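Local coordinates for L-glyceraldehyde 3-phosphate reductase (Clostridium beijerinckii, PDB 6HG6), which is an aldehyde reductase of the aldo-keto reductase family that binds NADPH and probably uses it to reduce aldehydes such as furfural, at residues Ser16-Ser21 against Phe189-Asn194; Arg210-Lys213 against Gly218-Ala221; Met151-Ala156 against Ala165-Tyr170; Phe50-Phe53 against His59-Leu62. One frame throughout, in Å; residues are numbered along the deposited sequence.

Overall arrangement
All four contacts reach one eight-stranded parallel barrel of the TIM type. Interactions 2, 3 and 4 pack an outer helix on the strand that follows it. Interaction 1 instead sets the turn of the N-terminal hairpin against strand 189-195. That strand lies between the strands of interactions 2 and 3. Interaction 1 has its centre about 7 Å from that of interaction 2 and about 13 Å from that of interaction 3. Interaction 4 lies across the barrel from interaction 2, with centres about 21 Å apart, yet Ile220 CD1 touches His59 CD2 at 3.7 Å. Segments of interactions 1, 3 and 4 also touch NADPH, through Gln193, Ser168, Asn169 and Asp61.

Interaction 1 of 4, residues Ser16-Ser21 against Phe189-Asn194; sequences SKCGES and FVINQN. With NDP (NADPH dihydro-nicotinamide-adenine-dinucleotide phosphate), chain B.
Cys18 CB approaches the peptide carbonyl of Val190 from well off its plane, 3.6 Å from Val190 O, in a van der Waals touch. The same CB is 4.1 Å from Val190 CB. The branch Val190 CG1 then meets Ser21 CB at 3.7 Å, so Val190 packs against both ends of the Cys18-Ser21 turn. It is a type II' beta turn, with Ser21 N hydrogen-bonded to Cys18 O at 3.2 Å. Ser21 OG is hydrogen-bonded to Leu23 N.

A first torsion of -82° swings Cys18 SG toward the next strand residue. There it meets Ile191 CD1 at 4.1 Å, a loose apolar touch. Further along the strand, the amide end of Gln193 lies against the nicotinamide. Gln193 NE2 is 3.0 Å from NADPH O7N, close but not classed as a hydrogen bond.

The turn joins strands 15-17 and 24-26, which pair antiparallel. As in other aldo-keto reductases, this hairpin closes the bottom of the barrel. The turn rests on the beginning of strand 189-195, and Glu20 shares a backbone hydrogen bond with Gly216. On its flanks strand 189-195 pairs with strands 162-168 and 218-222, and Phe189 packs outward on helix 172-184.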
# COMPACT_ATOMS: atom_id res chain seq x y z
N SER A 16 -5.98 -3.71 -11.81
CA SER A 16 -5.83 -2.41 -12.50
C SER A 16 -4.38 -2.19 -12.87
O SER A 16 -3.49 -2.44 -12.04
CB SER A 16 -6.37 -1.29 -11.63
OG SER A 16 -7.79 -1.43 -11.51
N LYS A 17 -4.17 -1.67 -14.07
CA LYS A 17 -2.83 -1.29 -14.51
C LYS A 17 -2.27 -0.20 -13.61
O LYS A 17 -3.00 0.73 -13.21
CB LYS A 17 -2.86 -0.73 -15.92
CG LYS A 17 -3.30 -1.70 -16.99
CD LYS A 17 -3.54 -1.06 -18.31
CE LYS A 17 -2.36 -0.28 -18.84
NZ LYS A 17 -2.67 0.24 -20.20
N CYS A 18 -1.00 -0.32 -13.33
CA CYS A 18 -0.18 0.67 -12.59
C CYS A 18 0.11 1.82 -13.54
O CYS A 18 1.18 1.80 -14.14
CB CYS A 18 1.15 0.10 -12.19
SG CYS A 18 0.97 -0.85 -10.68
N GLY A 19 -0.81 2.77 -13.66
CA GLY A 19 -0.70 3.82 -14.68
C GLY A 19 -0.64 3.18 -16.07
O GLY A 19 -1.53 2.38 -16.39
N GLU A 20 0.41 3.47 -16.85
CA GLU A 20 0.51 3.00 -18.25
C GLU A 20 1.03 1.56 -18.31
O GLU A 20 0.79 0.89 -19.30
CB GLU A 20 1.33 4.03 -19.04
CG GLU A 20 0.50 5.31 -19.23
CD GLU A 20 1.13 6.51 -19.92
OE1 GLU A 20 2.37 6.60 -19.94
OE2 GLU A 20 0.36 7.39 -20.44
N SER A 21 1.61 1.05 -17.25
CA SER A 21 2.27 -0.28 -17.19
C SER A 21 1.32 -1.46 -17.39
O SER A 21 0.12 -1.40 -17.00
CB SER A 21 2.99 -0.38 -15.87
OG SER A 21 3.54 -1.66 -15.70
N PHE A 189 9.70 2.32 -13.52
CA PHE A 189 9.20 3.09 -12.37
C PHE A 189 7.69 3.18 -12.60
O PHE A 189 7.31 3.82 -13.57
CB PHE A 189 9.89 4.45 -12.29
CG PHE A 189 9.19 5.40 -11.36
CD1 PHE A 189 8.67 4.95 -10.16
CD2 PHE A 189 9.03 6.73 -11.67
CE1 PHE A 189 7.94 5.80 -9.33
CE2 PHE A 189 8.35 7.60 -10.82
CZ PHE A 189 7.79 7.13 -9.66
N VAL A 190 6.90 2.53 -11.78
CA VAL A 190 5.47 2.42 -12.17
C VAL A 190 4.53 2.82 -11.05
O VAL A 190 3.29 2.83 -11.34
CB VAL A 190 5.16 0.98 -12.64
CG1 VAL A 190 5.99 0.59 -13.87
CG2 VAL A 190 5.32 0.00 -11.50
N ILE A 191 5.01 3.08 -9.85
CA ILE A 191 4.05 3.17 -8.71
C ILE A 191 4.50 4.18 -7.66
O ILE A 191 5.67 4.19 -7.25
CB ILE A 191 3.81 1.76 -8.10
CG1 ILE A 191 2.62 1.70 -7.13
CG2 ILE A 191 5.08 1.25 -7.43
CD1 ILE A 191 1.31 2.00 -7.76
N ASN A 192 3.53 4.96 -7.20
CA ASN A 192 3.65 5.84 -6.01
C ASN A 192 2.80 5.24 -4.90
O ASN A 192 1.65 4.86 -5.18
CB ASN A 192 3.10 7.22 -6.30
CG ASN A 192 3.94 7.96 -7.29
OD1 ASN A 192 4.89 8.58 -6.86
ND2 ASN A 192 3.54 7.92 -8.57
N GLN A 193 3.31 5.20 -3.68
CA GLN A 193 2.55 4.77 -2.50
C GLN A 193 2.40 5.98 -1.58
O GLN A 193 3.40 6.50 -1.10
CB GLN A 193 3.18 3.58 -1.79
CG GLN A 193 2.39 3.17 -0.57
CD GLN A 193 2.85 1.83 -0.04
OE1 GLN A 193 3.14 0.90 -0.80
NE2 GLN A 193 2.94 1.77 1.26
N ASN A 194 1.16 6.40 -1.35
CA ASN A 194 0.86 7.63 -0.59
C ASN A 194 -0.36 7.44 0.31
O ASN A 194 -1.27 6.68 -0.02
CB ASN A 194 0.68 8.85 -1.50
CG ASN A 194 1.91 9.26 -2.27
OD1 ASN A 194 2.30 8.56 -3.20
ND2 ASN A 194 2.53 10.37 -1.87
PA NDP B . -6.16 0.76 7.00
O1A NDP B . -6.37 2.24 7.00
O2A NDP B . -6.82 -0.17 6.04
O5B NDP B . -6.33 0.19 8.49
C5B NDP B . -6.18 -1.24 8.72
C4B NDP B . -6.76 -1.59 10.07
O4B NDP B . -8.14 -1.13 10.10
C3B NDP B . -6.83 -3.08 10.43
O3B NDP B . -5.64 -3.56 11.06
C2B NDP B . -8.02 -3.10 11.38
O2B NDP B . -7.55 -2.62 12.64
C1B NDP B . -8.95 -2.08 10.75
N9A NDP B . -9.88 -2.60 9.75
C8A NDP B . -9.57 -3.12 8.52
N7A NDP B . -10.63 -3.46 7.82
C5A NDP B . -11.70 -3.14 8.64
C6A NDP B . -13.09 -3.25 8.46
N6A NDP B . -13.66 -3.74 7.36
N1A NDP B . -13.89 -2.82 9.48
C2A NDP B . -13.31 -2.33 10.58
N3A NDP B . -12.02 -2.17 10.85
C4A NDP B . -11.25 -2.59 9.83
O3 NDP B . -4.59 0.51 6.72
PN NDP B . -3.24 0.70 7.55
O1N NDP B . -3.07 -0.52 8.40
O2N NDP B . -3.16 2.05 8.17
O5D NDP B . -2.16 0.64 6.35
C5D NDP B . -2.32 -0.40 5.35
C4D NDP B . -0.98 -0.69 4.72
O4D NDP B . -0.49 0.50 4.08
C3D NDP B . 0.16 -1.05 5.67
O3D NDP B . 0.05 -2.40 6.09
C2D NDP B . 1.37 -0.77 4.77
O2D NDP B . 1.56 -1.83 3.87
C1D NDP B . 0.93 0.49 4.02
N1N NDP B . 1.45 1.73 4.65
C2N NDP B . 2.41 2.47 4.01
C3N NDP B . 3.12 3.45 4.64
C7N NDP B . 4.17 4.21 3.86
O7N NDP B . 4.46 3.88 2.69
N7N NDP B . 4.77 5.22 4.48
C4N NDP B . 2.81 3.72 6.08
C5N NDP B . 1.63 3.01 6.61
C6N NDP B . 0.97 2.14 5.88
P2B NDP B . -8.27 -3.21 13.96
O1X NDP B . -8.83 -4.61 13.76
O2X NDP B . -7.18 -3.19 15.02
O3X NDP B . -9.36 -2.18 14.22

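Interaction 2 of 4, residues Arg210-Lys213 against Gly218-Ala221; sequences RAAK and GIIA
Ala212 and Ile219 point their CB atoms at each other between helix 208-214 and strand 218-222. The methyl of Ala212 lies alongside the longer branch of the isoleucine. Its CB is 3.6 Å from Ile219 CG1 and 3.7 Å from Ile219 CD1, so it faces the CG1-CD1 bond almost evenly.

The first torsion of Ile219 sets this up. At -55° it directs CG1 to the helix, and the extended second torsion carries CD1 on past the alanine. The other branch, CG2, turns away from Ala212.

Gly218 comes next to the helix with backbone alone. Its CA is the nearest on the strand to Ala212 CA, at 6.4 Å. Small residues at Ala212 and Gly218 go with this close approach. Ala212 also touches Asn192 of the neighbouring strand.

Along the strand the side chains alternate. Ile219 faces the helix layer. Ile220 turns into the barrel, where it packs on Ile191 and Leu296.

Some backbone polar groups of the strand are paired sideways within the barrel wall. Ile219 N is hydrogen-bonded to Thr293 OG1, and Gly218 shares backbone hydrogen bonds with Val190 and Asn192. What joins helix and strand here is therefore dispersion and burial of apolar surface. The contact has no directional bond; close packing of Ala212 against Ile219 is what joins the two layers at this point.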
# COMPACT_ATOMS: atom_id res chain seq x y z
N ARG A 210 -2.35 14.35 -9.35
CA ARG A 210 -2.34 14.89 -10.73
C ARG A 210 -1.03 14.52 -11.45
O ARG A 210 -1.12 14.19 -12.63
CB ARG A 210 -2.57 16.39 -10.70
CG ARG A 210 -2.44 17.09 -12.05
CD ARG A 210 -2.79 18.56 -11.83
NE ARG A 210 -2.27 19.51 -12.82
CZ ARG A 210 -2.99 20.30 -13.65
NH1 ARG A 210 -4.31 20.27 -13.69
NH2 ARG A 210 -2.34 21.14 -14.45
N ALA A 211 0.13 14.64 -10.82
CA ALA A 211 1.44 14.34 -11.46
C ALA A 211 1.47 12.85 -11.82
O ALA A 211 1.95 12.54 -12.90
CB ALA A 211 2.60 14.72 -10.58
N ALA A 212 0.99 11.97 -10.95
CA ALA A 212 1.00 10.51 -11.21
C ALA A 212 0.17 10.25 -12.46
O ALA A 212 0.67 9.62 -13.40
CB ALA A 212 0.51 9.73 -10.03
N LYS A 213 -1.06 10.77 -12.50
CA LYS A 213 -1.93 10.60 -13.67
C LYS A 213 -1.25 11.16 -14.93
O LYS A 213 -1.21 10.46 -15.93
CB LYS A 213 -3.28 11.29 -13.44
CG LYS A 213 -4.23 11.16 -14.61
CD LYS A 213 -5.60 11.70 -14.37
CE LYS A 213 -6.53 11.34 -15.52
NZ LYS A 213 -7.86 11.96 -15.35
N GLY A 218 1.21 4.68 -11.47
CA GLY A 218 0.15 4.20 -10.58
C GLY A 218 0.23 4.88 -9.22
O GLY A 218 1.25 5.55 -8.89
N ILE A 219 -0.86 4.75 -8.48
CA ILE A 219 -0.92 5.18 -7.07
C ILE A 219 -1.50 4.04 -6.27
O ILE A 219 -2.55 3.53 -6.61
CB ILE A 219 -1.78 6.44 -6.87
CG1 ILE A 219 -1.32 7.59 -7.76
CG2 ILE A 219 -1.77 6.80 -5.37
CD1 ILE A 219 -2.24 8.74 -7.82
N ILE A 220 -0.88 3.73 -5.14
CA ILE A 220 -1.48 2.77 -4.19
C ILE A 220 -1.65 3.58 -2.91
O ILE A 220 -0.70 4.21 -2.43
CB ILE A 220 -0.67 1.45 -4.08
CG1 ILE A 220 -1.33 0.52 -3.06
CG2 ILE A 220 0.81 1.64 -3.73
CD1 ILE A 220 -0.71 -0.87 -3.02
N ALA A 221 -2.89 3.70 -2.46
CA ALA A 221 -3.27 4.56 -1.33
C ALA A 221 -3.18 3.78 -0.04
O ALA A 221 -3.78 2.71 0.07
CB ALA A 221 -4.68 5.04 -1.55

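Interaction 3 of 4, residues Met151-Ala156 against Ala165-Tyr170; sequences MALDTA and AGISNY. With NDP (NADPH dihydro-nicotinamide-adenine-dinucleotide phosphate), chain B.
Leu153 reaches Ala165, Gly166 and Ile167 through its two torsions: chi1 of -63° tilts CG toward the strand, and an extended chi2 sends CD1 forward. CD1 then lies 3.5 Å from Gly166 O and 4.2 Å from Ile167 CG2. At the base of the side chain, Leu153 CB and Ala165 CB meet at 4.1 Å. One leucine thus spans three successive strand residues. Leu153 also touches Phe135 and His137 of strand 132-137.

Ile167 folds CG1 back over its own backbone (chi1 66°). This puts CD1 3.4 Å above the plane of the Tyr170 ring, offset toward the rim. The Tyr170 hydroxyl is hydrogen-bonded to His137 ND1.

Within the helix, Met151 O accepts two hydrogen bonds from one residue. Thr155 OG1 comes at 3.0 Å and Thr155 N at 2.8 Å, from opposite faces of the carbonyl plane. Arg113 is a second partner of Thr155 OG1.

At the end of the strand, and just past it, Ser168 and Asn169 come to the cofactor. Ser168 OG lies 2.9 Å from NADPH O7N and is also close to Gln193 O; its one proton can serve only one of them at a time. Asn169 ND2 is hydrogen-bonded to His138 O.

The axes of 151-156 and 165-168 run roughly antiparallel, at 145°, and come within 9.0 Å. Helix 146-158 and strand 162-168 form the second half of a right-handed beta-alpha-beta unit of the TIM barrel, whose strand leads into the nicotinamide pocket.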
# COMPACT_ATOMS: atom_id res chain seq x y z
N MET A 151 19.32 6.46 -8.35
CA MET A 151 20.36 5.54 -8.92
C MET A 151 20.45 4.28 -8.06
O MET A 151 20.77 3.22 -8.61
CB MET A 151 21.71 6.25 -9.05
CG MET A 151 21.73 7.20 -10.21
SD MET A 151 23.35 8.01 -10.44
CE MET A 151 24.27 6.52 -10.79
N ALA A 152 20.19 4.37 -6.76
CA ALA A 152 20.16 3.19 -5.87
C ALA A 152 19.00 2.28 -6.28
O ALA A 152 19.21 1.06 -6.37
CB ALA A 152 20.08 3.62 -4.41
N LEU A 153 17.80 2.83 -6.55
CA LEU A 153 16.67 1.99 -7.02
C LEU A 153 17.07 1.36 -8.36
O LEU A 153 16.79 0.16 -8.61
CB LEU A 153 15.42 2.84 -7.17
CG LEU A 153 14.86 3.49 -5.91
CD1 LEU A 153 13.53 4.14 -6.19
CD2 LEU A 153 14.71 2.47 -4.83
N ASP A 154 17.70 2.13 -9.23
CA ASP A 154 18.13 1.63 -10.55
C ASP A 154 19.13 0.46 -10.37
O ASP A 154 19.01 -0.56 -11.05
CB ASP A 154 18.72 2.73 -11.39
CG ASP A 154 19.22 2.24 -12.74
OD1 ASP A 154 18.37 1.71 -13.52
OD2 ASP A 154 20.45 2.36 -12.99
N THR A 155 20.08 0.60 -9.46
CA THR A 155 21.04 -0.48 -9.18
C THR A 155 20.28 -1.72 -8.71
O THR A 155 20.61 -2.81 -9.18
CB THR A 155 22.08 -0.03 -8.16
OG1 THR A 155 22.82 1.03 -8.77
CG2 THR A 155 22.95 -1.18 -7.73
N ALA A 156 19.29 -1.57 -7.85
CA ALA A 156 18.44 -2.69 -7.38
C ALA A 156 17.79 -3.41 -8.57
O ALA A 156 17.90 -4.66 -8.67
CB ALA A 156 17.40 -2.18 -6.43
N ALA A 165 10.85 -0.26 -9.84
CA ALA A 165 11.04 0.77 -8.79
C ALA A 165 9.69 1.43 -8.48
O ALA A 165 8.80 1.57 -9.35
CB ALA A 165 12.04 1.81 -9.24
N GLY A 166 9.56 1.84 -7.24
CA GLY A 166 8.45 2.68 -6.77
C GLY A 166 9.00 3.75 -5.86
O GLY A 166 10.16 3.61 -5.37
N ILE A 167 8.19 4.77 -5.57
CA ILE A 167 8.54 5.80 -4.56
C ILE A 167 7.32 5.98 -3.67
O ILE A 167 6.18 5.66 -4.11
CB ILE A 167 9.06 7.11 -5.16
CG1 ILE A 167 7.99 7.85 -5.96
CG2 ILE A 167 10.34 6.85 -5.97
CD1 ILE A 167 8.48 9.11 -6.61
N SER A 168 7.56 6.40 -2.44
CA SER A 168 6.47 6.53 -1.44
C SER A 168 6.57 7.87 -0.74
O SER A 168 7.67 8.33 -0.45
CB SER A 168 6.50 5.35 -0.48
OG SER A 168 5.41 5.41 0.42
N ASN A 169 5.40 8.47 -0.46
CA ASN A 169 5.34 9.72 0.30
C ASN A 169 5.95 10.89 -0.49
O ASN A 169 6.25 11.94 0.15
CB ASN A 169 5.98 9.54 1.68
CG ASN A 169 5.24 8.49 2.49
OD1 ASN A 169 4.03 8.65 2.74
ND2 ASN A 169 5.93 7.46 2.93
N TYR A 170 6.10 10.78 -1.81
CA TYR A 170 6.61 11.91 -2.61
C TYR A 170 5.47 12.89 -2.90
O TYR A 170 4.30 12.49 -2.95
CB TYR A 170 7.26 11.42 -3.90
CG TYR A 170 8.70 11.05 -3.72
CD1 TYR A 170 9.09 10.11 -2.79
CD2 TYR A 170 9.67 11.64 -4.50
CE1 TYR A 170 10.41 9.70 -2.71
CE2 TYR A 170 11.01 11.32 -4.35
CZ TYR A 170 11.39 10.35 -3.45
OH TYR A 170 12.73 10.02 -3.38
PA NDP B . -6.16 0.76 7.00
O1A NDP B . -6.37 2.24 7.00
O2A NDP B . -6.82 -0.17 6.04
O5B NDP B . -6.33 0.19 8.49
C5B NDP B . -6.18 -1.24 8.72
C4B NDP B . -6.76 -1.59 10.07
O4B NDP B . -8.14 -1.13 10.10
C3B NDP B . -6.83 -3.08 10.43
O3B NDP B . -5.64 -3.56 11.06
C2B NDP B . -8.02 -3.10 11.38
O2B NDP B . -7.55 -2.62 12.64
C1B NDP B . -8.95 -2.08 10.75
N9A NDP B . -9.88 -2.60 9.75
C8A NDP B . -9.57 -3.12 8.52
N7A NDP B . -10.63 -3.46 7.82
C5A NDP B . -11.70 -3.14 8.64
C6A NDP B . -13.09 -3.25 8.46
N6A NDP B . -13.66 -3.74 7.36
N1A NDP B . -13.89 -2.82 9.48
C2A NDP B . -13.31 -2.33 10.58
N3A NDP B . -12.02 -2.17 10.85
C4A NDP B . -11.25 -2.59 9.83
O3 NDP B . -4.59 0.51 6.72
PN NDP B . -3.24 0.70 7.55
O1N NDP B . -3.07 -0.52 8.40
O2N NDP B . -3.16 2.05 8.17
O5D NDP B . -2.16 0.64 6.35
C5D NDP B . -2.32 -0.40 5.35
C4D NDP B . -0.98 -0.69 4.72
O4D NDP B . -0.49 0.50 4.08
C3D NDP B . 0.16 -1.05 5.67
O3D NDP B . 0.05 -2.40 6.09
C2D NDP B . 1.37 -0.77 4.77
O2D NDP B . 1.56 -1.83 3.87
C1D NDP B . 0.93 0.49 4.02
N1N NDP B . 1.45 1.73 4.65
C2N NDP B . 2.41 2.47 4.01
C3N NDP B . 3.12 3.45 4.64
C7N NDP B . 4.17 4.21 3.86
O7N NDP B . 4.46 3.88 2.69
N7N NDP B . 4.77 5.22 4.48
C4N NDP B . 2.81 3.72 6.08
C5N NDP B . 1.63 3.01 6.61
C6N NDP B . 0.97 2.14 5.88
P2B NDP B . -8.27 -3.21 13.96
O1X NDP B . -8.83 -4.61 13.76
O2X NDP B . -7.18 -3.19 15.02
O3X NDP B . -9.36 -2.18 14.22

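Interaction 4 of 4, residues Phe50-Phe53 against His59-Leu62; sequences FTAF and HFDL. With NDP (NADPH dihydro-nicotinamide-adenine-dinucleotide phosphate), chain B.
Phe60 carries the contact to Ala52, and only the far part of its ring does so. Its CB meets nothing of 50-53 and serves to carry the ring. The first torsion, chi1 -68°, swings that ring toward helix 42-54. Contact starts at CE2, which meets Ala52 CB at 3.9 Å, and CZ at the tip meets the same methyl at 3.9 Å. The methyl approaches the ring obliquely. Near the ring plane, at its edge, Phe53 N lies 4.3 Å from Phe60 CZ. Around the rest of Phe60 are the ring of Phe77, with planes at about 35°, and Phe30 of strand 28-31. The contact is apolar and buried.

The next residue takes the other side of the strand. Asp61 OD2 accepts a hydrogen bond of 2.6 Å from the ribose hydroxyl O2D of NADPH. OD2 also forms a salt bridge with Lys97, and OD1 is hydrogen-bonded to Ser95 OG. These partners probably fix the carboxylate in place for the ribose.

Helix 42-54 and strand 59-61 complete the first beta-alpha-beta unit of the TIM barrel. Phe60 faces the helix layer, and Asp61 faces the NADPH site inside.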
# COMPACT_ATOMS: atom_id res chain seq x y z
N PHE A 50 -3.39 -16.27 3.61
CA PHE A 50 -4.16 -17.27 2.88
C PHE A 50 -5.52 -16.66 2.53
O PHE A 50 -5.99 -16.84 1.38
CB PHE A 50 -4.35 -18.54 3.71
CG PHE A 50 -3.07 -19.26 4.07
CD1 PHE A 50 -1.91 -19.09 3.33
CD2 PHE A 50 -3.10 -20.24 5.05
CE1 PHE A 50 -0.74 -19.76 3.67
CE2 PHE A 50 -1.95 -20.94 5.36
CZ PHE A 50 -0.79 -20.72 4.66
N THR A 51 -6.17 -15.99 3.48
CA THR A 51 -7.49 -15.36 3.22
C THR A 51 -7.32 -14.31 2.12
O THR A 51 -8.13 -14.31 1.19
CB THR A 51 -8.09 -14.74 4.49
OG1 THR A 51 -8.19 -15.81 5.43
CG2 THR A 51 -9.43 -14.12 4.22
N ALA A 52 -6.28 -13.49 2.17
CA ALA A 52 -6.03 -12.43 1.19
C ALA A 52 -5.92 -13.06 -0.21
O ALA A 52 -6.67 -12.68 -1.13
CB ALA A 52 -4.79 -11.68 1.54
N PHE A 53 -5.03 -14.03 -0.35
CA PHE A 53 -4.76 -14.66 -1.67
C PHE A 53 -6.00 -15.40 -2.15
O PHE A 53 -6.29 -15.36 -3.35
CB PHE A 53 -3.52 -15.55 -1.59
CG PHE A 53 -3.03 -16.06 -2.92
CD1 PHE A 53 -2.72 -15.17 -3.93
CD2 PHE A 53 -2.82 -17.41 -3.13
CE1 PHE A 53 -2.31 -15.62 -5.19
CE2 PHE A 53 -2.38 -17.87 -4.37
CZ PHE A 53 -2.13 -16.97 -5.39
N HIS A 59 -1.13 -8.88 -4.08
CA HIS A 59 -0.07 -7.93 -3.72
C HIS A 59 0.04 -7.83 -2.21
O HIS A 59 -0.97 -7.50 -1.56
CB HIS A 59 -0.28 -6.60 -4.41
CG HIS A 59 0.69 -5.57 -3.99
ND1 HIS A 59 2.04 -5.90 -3.72
CD2 HIS A 59 0.59 -4.23 -3.84
CE1 HIS A 59 2.67 -4.79 -3.37
NE2 HIS A 59 1.83 -3.75 -3.48
N PHE A 60 1.22 -8.19 -1.70
CA PHE A 60 1.63 -8.10 -0.29
C PHE A 60 2.67 -7.00 -0.19
O PHE A 60 3.72 -7.08 -0.86
CB PHE A 60 2.12 -9.45 0.23
CG PHE A 60 1.00 -10.45 0.31
CD1 PHE A 60 0.68 -11.21 -0.80
CD2 PHE A 60 0.21 -10.58 1.44
CE1 PHE A 60 -0.38 -12.10 -0.76
CE2 PHE A 60 -0.85 -11.47 1.49
CZ PHE A 60 -1.14 -12.24 0.39
N ASP A 61 2.38 -6.01 0.64
CA ASP A 61 3.24 -4.81 0.79
C ASP A 61 3.97 -4.89 2.13
O ASP A 61 3.33 -5.01 3.18
CB ASP A 61 2.41 -3.53 0.68
CG ASP A 61 3.23 -2.27 0.76
OD1 ASP A 61 3.99 -1.97 -0.22
OD2 ASP A 61 3.23 -1.67 1.87
N LEU A 62 5.28 -4.83 2.06
CA LEU A 62 6.16 -4.78 3.23
C LEU A 62 7.08 -3.58 3.13
O LEU A 62 7.05 -2.82 2.13
CB LEU A 62 6.96 -6.08 3.29
CG LEU A 62 6.10 -7.30 3.56
CD1 LEU A 62 5.75 -7.97 2.23
CD2 LEU A 62 6.82 -8.23 4.48
PA NDP B . -6.16 0.76 7.00
O1A NDP B . -6.37 2.24 7.00
O2A NDP B . -6.82 -0.17 6.04
O5B NDP B . -6.33 0.19 8.49
C5B NDP B . -6.18 -1.24 8.72
C4B NDP B . -6.76 -1.59 10.07
O4B NDP B . -8.14 -1.13 10.10
C3B NDP B . -6.83 -3.08 10.43
O3B NDP B . -5.64 -3.56 11.06
C2B NDP B . -8.02 -3.10 11.38
O2B NDP B . -7.55 -2.62 12.64
C1B NDP B . -8.95 -2.08 10.75
N9A NDP B . -9.88 -2.60 9.75
C8A NDP B . -9.57 -3.12 8.52
N7A NDP B . -10.63 -3.46 7.82
C5A NDP B . -11.70 -3.14 8.64
C6A NDP B . -13.09 -3.25 8.46
N6A NDP B . -13.66 -3.74 7.36
N1A NDP B . -13.89 -2.82 9.48
C2A NDP B . -13.31 -2.33 10.58
N3A NDP B . -12.02 -2.17 10.85
C4A NDP B . -11.25 -2.59 9.83
O3 NDP B . -4.59 0.51 6.72
PN NDP B . -3.24 0.70 7.55
O1N NDP B . -3.07 -0.52 8.40
O2N NDP B . -3.16 2.05 8.17
O5D NDP B . -2.16 0.64 6.35
C5D NDP B . -2.32 -0.40 5.35
C4D NDP B . -0.98 -0.69 4.72
O4D NDP B . -0.49 0.50 4.08
C3D NDP B . 0.16 -1.05 5.67
O3D NDP B . 0.05 -2.40 6.09
C2D NDP B . 1.37 -0.77 4.77
O2D NDP B . 1.56 -1.83 3.87
C1D NDP B . 0.93 0.49 4.02
N1N NDP B . 1.45 1.73 4.65
C2N NDP B . 2.41 2.47 4.01
C3N NDP B . 3.12 3.45 4.64
C7N NDP B . 4.17 4.21 3.86
O7N NDP B . 4.46 3.88 2.69
N7N NDP B . 4.77 5.22 4.48
C4N NDP B . 2.81 3.72 6.08
C5N NDP B . 1.63 3.01 6.61
C6N NDP B . 0.97 2.14 5.88
P2B NDP B . -8.27 -3.21 13.96
O1X NDP B . -8.83 -4.61 13.76
O2X NDP B . -7.18 -3.19 15.02
O3X NDP B . -9.36 -2.18 14.22